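Local coordinates for hypothetical protein (PDB 4EPS) that probably serves as a subunit of the fimbrium tip, in surface filaments that mediate cell adhesion and biofilm formation, at residues L339-G344 with T501-F506; T156-L161 with M247-Y252. All blocks are in the same frame, centred on the assembly; numbering follows the deposited sequence. Where two conformers were deposited one is given.

Overall arrangement
The two contacts lie on opposite sides of the chain's centre, with their own centres 53 Å apart and their nearest atoms about 38 Å apart, so neither touches the other. They follow in series: the pairing of 156-161 with 247-252 (contact 2), within the fimbrillin-like region, closes before the pairing of 339-344 with 501-506 (contact 1) opens. In contact 2 a beta turn leads into a strand that runs parallel to 148-174, whereas contact 1 is antiparallel and lays the edge strand 342-344 against the C-terminal strand 502-509. Each has a glycerol, probably from crystallisation, near one side chain: about 4 Å from Thr501 and about 5 Å from His157.

Contact 1 of 2, residues L339-G344 with T501-F506; sequences LYTETG and TYTYRF
Thr341 meets Arg505 beside a short antiparallel beta ladder in which strand 342-344 forms the outer edge of a six-stranded antiparallel sheet and pairs with the start of strand 502-509. Gly344 and Tyr502, bonded in both directions (Gly344 N to Tyr502 O 3.0 Å), and the non-hydrogen-bonded pair Thr343-Thr503 set the register; Tyr504 N to Glu342 O is a straight bond (170° at the hydrogen). The tight part lies under helix 408-419, where Tyr340 CE1 touches Phe506 CE1 at 3.8 Å and the two side chains run the same way. Tyr504 turns its ring edge to Glu342 O, stacks on Tyr412 and hydrogen-bonds Lys345 O through OH.

The loose side is the exposed end at Thr343 and Thr501, where Thr343 CB is 3.9 Å from Thr501 CG2. The Arg505 end is buried yet water-bridged. Arg505, bent at chi2 (-80°), brings one guanidinium face over Thr341 CB; NH1 bonds Ser338 O and a water held by Leu339 O. A leucine in place of Arg505 would probably leave Ser338 O without this charged donor and break both water bridges. With OG1 opposite its own N (chi1 -174°), Thr341 donates to Tyr504 O at 2.8 Å and accepts from the water that Arg505 NE holds at 2.8 Å.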
ATOM      1  N   LEU A 339      -6.441  25.242  -7.328  1.00 20.85           N
ATOM      2  CA  LEU A 339      -7.828  25.388  -7.806  1.00 20.22           C
ATOM      3  C   LEU A 339      -8.011  26.831  -8.301  1.00 24.27           C
ATOM      4  O   LEU A 339      -8.917  27.132  -9.085  1.00 24.40           O
ATOM      5  CB  LEU A 339      -8.839  25.133  -6.669  1.00 19.92           C
ATOM      6  CG  LEU A 339      -8.805  23.745  -6.017  1.00 21.11           C
ATOM      7  CD1 LEU A 339     -10.019  23.550  -5.092  1.00 21.11           C
ATOM      8  CD2 LEU A 339      -8.777  22.640  -7.061  1.00 20.08           C
ATOM      9  N   TYR A 340      -7.199  27.732  -7.747  1.00 22.31           N
ATOM     10  CA  TYR A 340      -7.212  29.152  -8.114  1.00 22.49           C
ATOM     11  C   TYR A 340      -6.911  29.347  -9.582  1.00 25.43           C
ATOM     12  O   TYR A 340      -5.971  28.739 -10.117  1.00 23.34           O
ATOM     13  CB  TYR A 340      -6.162  29.920  -7.287  1.00 23.48           C
ATOM     14  CG  TYR A 340      -6.034  31.399  -7.636  1.00 26.64           C
ATOM     15  CD1 TYR A 340      -5.214  31.825  -8.686  1.00 28.97           C
ATOM     16  CD2 TYR A 340      -6.763  32.366  -6.947  1.00 27.52           C
ATOM     17  CE1 TYR A 340      -5.130  33.173  -9.043  1.00 29.30           C
ATOM     18  CE2 TYR A 340      -6.651  33.723  -7.267  1.00 28.12           C
ATOM     19  CZ  TYR A 340      -5.839  34.118  -8.319  1.00 35.47           C
ATOM     20  OH  TYR A 340      -5.725  35.443  -8.649  1.00 38.32           O
ATOM     21  N   THR A 341      -7.676  30.224 -10.238  1.00 21.58           N
ATOM     22  CA  THR A 341      -7.363  30.626 -11.619  1.00 21.72           C
ATOM     23  C   THR A 341      -8.002  31.990 -11.901  1.00 29.26           C
ATOM     24  O   THR A 341      -9.167  32.224 -11.568  1.00 27.59           O
ATOM     25  CB  THR A 341      -7.704  29.583 -12.698  1.00 23.58           C
ATOM     26  OG1 THR A 341      -7.208  30.057 -13.960  1.00 26.35           O
ATOM     27  CG2 THR A 341      -9.216  29.269 -12.807  1.00 25.56           C
ATOM     28  N   GLU A 342      -7.222  32.879 -12.505  1.00 26.17           N
ATOM     29  CA  GLU A 342      -7.675  34.210 -12.928  1.00 26.44           C
ATOM     30  C   GLU A 342      -6.910  34.583 -14.157  1.00 30.17           C
ATOM     31  O   GLU A 342      -5.874  33.975 -14.422  1.00 28.21           O
ATOM     32  CB  GLU A 342      -7.446  35.285 -11.831  1.00 27.91           C
ATOM     33  CG  GLU A 342      -8.251  35.157 -10.543  1.00 40.43           C
ATOM     34  CD  GLU A 342      -9.768  35.126 -10.612  1.00 58.03           C
ATOM     35  OE1 GLU A 342     -10.347  35.739 -11.537  1.00 49.77           O
ATOM     36  OE2 GLU A 342     -10.379  34.492  -9.721  1.00 48.60           O
ATOM     37  N   THR A 343      -7.400  35.585 -14.909  1.00 27.32           N
ATOM     38  CA  THR A 343      -6.685  36.132 -16.065  1.00 26.91           C
ATOM     39  C   THR A 343      -6.136  37.484 -15.656  1.00 31.45           C
ATOM     40  O   THR A 343      -6.752  38.194 -14.850  1.00 31.76           O
ATOM     41  CB  THR A 343      -7.588  36.254 -17.294  1.00 32.95           C
ATOM     42  OG1 THR A 343      -8.680  37.113 -16.948  1.00 34.72           O
ATOM     43  CG2 THR A 343      -8.079  34.915 -17.799  1.00 29.69           C
ATOM     44  N   GLY A 344      -4.983  37.847 -16.194  1.00 27.82           N
ATOM     45  CA  GLY A 344      -4.397  39.146 -15.878  1.00 27.99           C
ATOM     46  C   GLY A 344      -3.083  39.372 -16.582  1.00 31.41           C
ATOM     47  O   GLY A 344      -2.616  38.497 -17.327  1.00 27.29           O
ATOM     48  N   THR A 501      -2.904  39.893 -21.517  1.00 28.64           N
ATOM     49  CA  THR A 501      -3.700  39.207 -20.498  1.00 28.50           C
ATOM     50  C   THR A 501      -3.771  37.729 -20.823  1.00 30.30           C
ATOM     51  O   THR A 501      -4.295  37.368 -21.876  1.00 30.82           O
ATOM     52  CB  THR A 501      -5.116  39.830 -20.410  1.00 37.46           C
ATOM     53  OG1 THR A 501      -4.993  41.191 -19.997  1.00 36.31           O
ATOM     54  CG2 THR A 501      -6.023  39.087 -19.422  1.00 33.77           C
ATOM     55  N   TYR A 502      -3.245  36.880 -19.925  1.00 24.39           N
ATOM     56  CA  TYR A 502      -3.320  35.428 -20.090  1.00 22.60           C
ATOM     57  C   TYR A 502      -3.790  34.794 -18.762  1.00 24.28           C
ATOM     58  O   TYR A 502      -4.042  35.505 -17.786  1.00 24.23           O
ATOM     59  CB  TYR A 502      -1.991  34.817 -20.576  1.00 23.23           C
ATOM     60  CG  TYR A 502      -1.453  35.424 -21.856  1.00 24.85           C
ATOM     61  CD1 TYR A 502      -2.083  35.200 -23.084  1.00 26.53           C
ATOM     62  CD2 TYR A 502      -0.336  36.248 -21.840  1.00 26.11           C
ATOM     63  CE1 TYR A 502      -1.566  35.735 -24.272  1.00 28.22           C
ATOM     64  CE2 TYR A 502       0.173  36.810 -23.017  1.00 27.52           C
ATOM     65  CZ  TYR A 502      -0.460  36.570 -24.223  1.00 33.15           C
ATOM     66  OH  TYR A 502       0.056  37.153 -25.362  1.00 38.69           O
ATOM     67  N   THR A 503      -3.896  33.465 -18.737  1.00 20.60           N
ATOM     68  CA  THR A 503      -4.441  32.745 -17.581  1.00 19.75           C
ATOM     69  C   THR A 503      -3.367  32.306 -16.626  1.00 24.35           C
ATOM     70  O   THR A 503      -2.329  31.768 -17.034  1.00 22.56           O
ATOM     71  CB  THR A 503      -5.257  31.529 -18.060  1.00 23.96           C
ATOM     72  OG1 THR A 503      -6.282  32.014 -18.919  1.00 23.92           O
ATOM     73  CG2 THR A 503      -5.913  30.764 -16.903  1.00 21.62           C
ATOM     74  N   TYR A 504      -3.657  32.487 -15.343  1.00 22.51           N
ATOM     75  CA  TYR A 504      -2.814  31.997 -14.263  1.00 21.75           C
ATOM     76  C   TYR A 504      -3.311  30.683 -13.675  1.00 24.33           C
ATOM     77  O   TYR A 504      -4.494  30.544 -13.365  1.00 22.88           O
ATOM     78  CB  TYR A 504      -2.808  33.008 -13.103  1.00 22.68           C
ATOM     79  CG  TYR A 504      -1.927  34.210 -13.327  1.00 24.76           C
ATOM     80  CD1 TYR A 504      -0.571  34.167 -13.025  1.00 27.08           C
ATOM     81  CD2 TYR A 504      -2.464  35.422 -13.764  1.00 25.52           C
ATOM     82  CE1 TYR A 504       0.242  35.285 -13.186  1.00 28.04           C
ATOM     83  CE2 TYR A 504      -1.658  36.544 -13.940  1.00 27.03           C
ATOM     84  CZ  TYR A 504      -0.309  36.474 -13.632  1.00 28.84           C
ATOM     85  OH  TYR A 504       0.496  37.564 -13.788  1.00 28.75           O
ATOM     86  N   ARG A 505      -2.381  29.775 -13.437  1.00 20.27           N
ATOM     87  CA  ARG A 505      -2.514  28.593 -12.572  1.00 20.87           C
ATOM     88  C   ARG A 505      -1.244  28.589 -11.723  1.00 25.44           C
ATOM     89  O   ARG A 505      -0.172  28.860 -12.260  1.00 27.41           O
ATOM     90  CB  ARG A 505      -2.658  27.283 -13.366  1.00 21.04           C
ATOM     91  CG  ARG A 505      -4.046  27.050 -13.953  1.00 23.65           C
ATOM     92  CD  ARG A 505      -5.014  26.512 -12.897  1.00 23.83           C
ATOM     93  NE  ARG A 505      -6.358  26.406 -13.465  1.00 25.04           N
ATOM     94  CZ  ARG A 505      -7.394  25.853 -12.850  1.00 29.19           C
ATOM     95  NH1 ARG A 505      -7.259  25.346 -11.626  1.00 21.68           N
ATOM     96  NH2 ARG A 505      -8.583  25.842 -13.430  1.00 23.87           N
ATOM     97  N   PHE A 506      -1.358  28.401 -10.421  1.00 22.23           N
ATOM     98  CA  PHE A 506      -0.176  28.357  -9.567  1.00 20.66           C
ATOM     99  C   PHE A 506       0.144  26.924  -9.229  1.00 22.07           C
ATOM    100  O   PHE A 506      -0.735  26.057  -9.227  1.00 20.95           O
ATOM    101  CB  PHE A 506      -0.389  29.189  -8.282  1.00 21.01           C
ATOM    102  CG  PHE A 506      -0.328  30.666  -8.600  1.00 22.11           C
ATOM    103  CD1 PHE A 506      -1.468  31.354  -9.023  1.00 25.05           C
ATOM    104  CD2 PHE A 506       0.873  31.364  -8.503  1.00 23.44           C
ATOM    105  CE1 PHE A 506      -1.398  32.716  -9.369  1.00 26.55           C
ATOM    106  CE2 PHE A 506       0.937  32.728  -8.838  1.00 26.20           C
ATOM    107  CZ  PHE A 506      -0.189  33.383  -9.305  1.00 24.77           C
TER
HETATM  108  O   HOH W   1     -10.019  25.249 -10.703  1.00 32.77           O
HETATM  109  O   HOH W   2      -7.556  27.827 -15.614  1.00 27.50           O

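Contact 2 of 2, residues T156-L161 with M247-Y252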
ATOM      1  N   THR A 156      14.535  24.013  40.169  1.00 25.02           N
ATOM      2  CA  THR A 156      13.210  23.439  39.934  0.60 24.77           C
ATOM      3  C   THR A 156      12.312  24.569  39.377  1.00 28.22           C
ATOM      4  O   THR A 156      12.440  25.714  39.804  1.00 26.96           O
ATOM      5  CB  THR A 156      12.695  22.781  41.232  0.60 36.71           C
ATOM      6  OG1 THR A 156      13.694  21.881  41.717  0.60 41.58           O
ATOM      7  CG2 THR A 156      11.408  22.008  41.039  0.60 34.22           C
ATOM      8  N   HIS A 157      11.427  24.239  38.440  1.00 24.48           N
ATOM      9  CA  HIS A 157      10.494  25.188  37.820  1.00 23.54           C
ATOM     10  C   HIS A 157       9.380  25.495  38.810  1.00 26.65           C
ATOM     11  O   HIS A 157       8.805  24.564  39.416  1.00 25.36           O
ATOM     12  CB  HIS A 157       9.935  24.612  36.507  1.00 23.69           C
ATOM     13  CG  HIS A 157      10.969  24.437  35.438  1.00 25.85           C
ATOM     14  ND1 HIS A 157      11.080  25.335  34.396  1.00 27.00           N
ATOM     15  CD2 HIS A 157      11.917  23.479  35.295  1.00 26.76           C
ATOM     16  CE1 HIS A 157      12.050  24.870  33.618  1.00 25.98           C
ATOM     17  NE2 HIS A 157      12.594  23.762  34.127  1.00 26.32           N
ATOM     18  N   ARG A 158       9.078  26.794  38.992  1.00 24.25           N
ATOM     19  CA  ARG A 158       8.060  27.216  39.950  0.60 24.10           C
ATOM     20  C   ARG A 158       6.660  27.294  39.325  1.00 28.11           C
ATOM     21  O   ARG A 158       5.672  27.274  40.050  1.00 27.44           O
ATOM     22  CB  ARG A 158       8.454  28.559  40.576  0.60 25.18           C
ATOM     23  CG  ARG A 158       9.763  28.483  41.381  0.60 30.48           C
ATOM     24  CD  ARG A 158       9.732  27.427  42.476  0.60 37.19           C
ATOM     25  NE  ARG A 158       8.884  27.844  43.587  0.60 39.40           N
ATOM     26  CZ  ARG A 158       9.337  28.350  44.730  0.60 48.70           C
ATOM     27  NH1 ARG A 158      10.641  28.479  44.935  0.60 33.04           N
ATOM     28  NH2 ARG A 158       8.491  28.724  45.678  0.60 34.47           N
HETATM   29  N   MSE A 159       6.572  27.386  37.994  1.00 23.36           N
HETATM   30  CA  MSE A 159       5.271  27.455  37.335  1.00 22.38           C
HETATM   31  C   MSE A 159       4.810  26.048  36.970  1.00 25.80           C
HETATM   32  O   MSE A 159       5.554  25.076  37.150  1.00 25.23           O
HETATM   33  CB  MSE A 159       5.363  28.341  36.048  1.00 23.57           C
HETATM   34  CG  MSE A 159       5.746  29.806  36.342  1.00 28.35           C
HETATM   35 SE   MSE A 159       4.449  30.683  37.539  0.75 33.96          SE
HETATM   36  CE  MSE A 159       5.546  30.811  39.189  1.00 30.14           C
ATOM     37  N   SER A 160       3.593  25.944  36.427  1.00 23.51           N
ATOM     38  CA  SER A 160       3.071  24.677  35.925  1.00 22.39           C
ATOM     39  C   SER A 160       3.079  24.775  34.413  1.00 25.46           C
ATOM     40  O   SER A 160       3.279  25.870  33.884  1.00 24.39           O
ATOM     41  CB  SER A 160       1.676  24.405  36.489  1.00 29.28           C
ATOM     42  OG  SER A 160       1.339  23.052  36.221  1.00 35.19           O
ATOM     43  N   LEU A 161       2.889  23.661  33.712  1.00 21.41           N
ATOM     44  CA  LEU A 161       2.967  23.693  32.253  1.00 21.28           C
ATOM     45  C   LEU A 161       1.819  22.960  31.578  1.00 27.12           C
ATOM     46  O   LEU A 161       1.543  21.800  31.893  1.00 27.31           O
ATOM     47  CB  LEU A 161       4.310  23.074  31.812  1.00 20.77           C
ATOM     48  CG  LEU A 161       4.607  23.075  30.295  1.00 24.58           C
ATOM     49  CD1 LEU A 161       4.804  24.535  29.775  1.00 23.56           C
ATOM     50  CD2 LEU A 161       5.805  22.229  29.999  1.00 25.59           C
HETATM   51  N   MSE A 247      -2.792  21.616  37.515  1.00 26.56           N
HETATM   52  CA  MSE A 247      -1.704  22.607  37.453  1.00 24.82           C
HETATM   53  C   MSE A 247      -0.814  22.549  38.698  1.00 32.25           C
HETATM   54  O   MSE A 247      -0.947  23.369  39.609  1.00 33.70           O
HETATM   55  CB  MSE A 247      -2.292  24.010  37.240  1.00 24.70           C
HETATM   56  CG  MSE A 247      -3.145  24.115  35.968  1.00 28.46           C
HETATM   57 SE   MSE A 247      -1.994  24.226  34.374  0.75 33.71          SE
HETATM   58  CE  MSE A 247      -1.962  22.344  33.820  1.00 29.70           C
ATOM     59  N   LYS A 248       0.072  21.549  38.742  1.00 30.82           N
ATOM     60  CA  LYS A 248       0.994  21.359  39.875  1.00 31.84           C
ATOM     61  C   LYS A 248       2.326  22.030  39.575  1.00 32.25           C
ATOM     62  O   LYS A 248       2.806  21.954  38.443  1.00 28.99           O
ATOM     63  CB  LYS A 248       1.222  19.865  40.149  1.00 36.13           C
ATOM     64  CG  LYS A 248       0.032  19.161  40.798  1.00 57.31           C
ATOM     65  CD  LYS A 248       0.446  17.783  41.300  1.00 73.65           C
ATOM     66  CE  LYS A 248      -0.540  17.198  42.283  1.00 89.66           C
ATOM     67  NZ  LYS A 248       0.054  16.061  43.038  1.00 97.60           N
ATOM     68  N   GLU A 249       2.916  22.668  40.586  1.00 28.51           N
ATOM     69  CA  GLU A 249       4.212  23.339  40.464  1.00 27.81           C
ATOM     70  C   GLU A 249       5.289  22.369  39.984  1.00 29.63           C
ATOM     71  O   GLU A 249       5.417  21.264  40.523  1.00 27.78           O
ATOM     72  CB  GLU A 249       4.576  23.946  41.830  1.00 29.55           C
ATOM     73  CG  GLU A 249       5.924  24.618  41.904  1.00 37.98           C
ATOM     74  CD  GLU A 249       6.334  24.997  43.321  1.00 52.86           C
ATOM     75  OE1 GLU A 249       5.446  25.105  44.195  1.00 49.10           O
ATOM     76  OE2 GLU A 249       7.545  25.202  43.550  1.00 48.00           O
ATOM     77  N   GLY A 250       6.036  22.774  38.948  1.00 25.38           N
ATOM     78  CA  GLY A 250       7.102  21.959  38.390  1.00 24.42           C
ATOM     79  C   GLY A 250       6.638  20.728  37.645  1.00 27.07           C
ATOM     80  O   GLY A 250       7.426  19.808  37.405  1.00 25.95           O
ATOM     81  N   LYS A 251       5.355  20.699  37.265  1.00 23.14           N
ATOM     82  CA  LYS A 251       4.816  19.551  36.545  1.00 23.28           C
ATOM     83  C   LYS A 251       4.023  19.998  35.338  1.00 25.94           C
ATOM     84  O   LYS A 251       3.608  21.154  35.263  1.00 25.96           O
ATOM     85  CB  LYS A 251       3.926  18.683  37.480  1.00 26.63           C
ATOM     86  CG  LYS A 251       4.712  18.146  38.686  1.00 34.21           C
ATOM     87  CD  LYS A 251       4.009  16.991  39.345  1.00 50.10           C
ATOM     88  CE  LYS A 251       4.853  16.398  40.454  1.00 60.27           C
ATOM     89  NZ  LYS A 251       4.247  15.143  40.975  1.00 72.24           N
ATOM     90  N   TYR A 252       3.850  19.094  34.375  1.00 22.80           N
ATOM     91  CA  TYR A 252       3.066  19.406  33.188  1.00 22.83           C
ATOM     92  C   TYR A 252       1.875  18.460  33.032  1.00 27.05           C
ATOM     93  O   TYR A 252       1.905  17.301  33.470  1.00 26.13           O
ATOM     94  CB  TYR A 252       3.938  19.361  31.898  1.00 23.58           C
ATOM     95  CG  TYR A 252       4.352  17.982  31.434  1.00 25.03           C
ATOM     96  CD1 TYR A 252       3.508  17.211  30.633  1.00 26.92           C
ATOM     97  CD2 TYR A 252       5.618  17.482  31.720  1.00 26.01           C
ATOM     98  CE1 TYR A 252       3.895  15.948  30.178  1.00 27.45           C
ATOM     99  CE2 TYR A 252       6.034  16.240  31.235  1.00 27.63           C
ATOM    100  CZ  TYR A 252       5.163  15.471  30.478  1.00 35.97           C
ATOM    101  OH  TYR A 252       5.577  14.252  30.016  1.00 37.52           O
TER
HETATM  102  O   HOH W   3       9.095  23.862  41.989  1.00 50.38           O
HETATM  103  O   HOH W   4       6.001  27.932  44.964  1.00 47.03           O
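Ser160 tucks its hydroxyl under the type II beta turn Lys248-Lys251, with OG 3.3 Å from Met247 CA and also beside the carbonyl oxygens of Lys248 and Lys251. This turn leads into strand 251-256, which runs parallel to the long, interrupted strand 148-174 in the fimbrillin-like region. A chi1 of -167° swings OG away from Ser160's own N and toward the turn, where Lys248 O lies at 2.9 Å and Lys251 O at 3.1 Å. Lys248 O also receives the turn's closing bond from Lys251 N.

Two backbone bonds join the segments. Gly250 N gives its hydrogen to Met159 O, approaching from above the carbonyl plane of Met159, whereas Leu161 N reaches Lys251 O within that carbonyl's plane. The positive phi of Gly250 (70°) suits glycine, and a side chain there would press on His157 O. In the parallel pair that follows, Leu161 CB packs on Tyr252 CB at 3.7 Å; the Tyr252 ring goes on to meet Phe36 edge-to-face.

At the other end, in the conformer of Arg158 described here, one of two modelled, Arg158 and Glu249 lie alongside each other, their guanidinium and carboxylate planes only 11° apart. In that conformer the salt bridge runs from Arg158 NE to Glu249 OE2 at 3.0 Å. Glu249 reaches it with an extended chain, while Arg158 is bent at chi2 and chi3. The same conformer has Asp108 as a second acidic partner, bridged to NH2, and Thr136 at NH1, tying the turn to other parts of the chain, and one water held by Arg158 NH2 and Glu249 OE1. Another water donates to His157 O at 2.7 Å and to Glu249 OE2 at 2.6 Å.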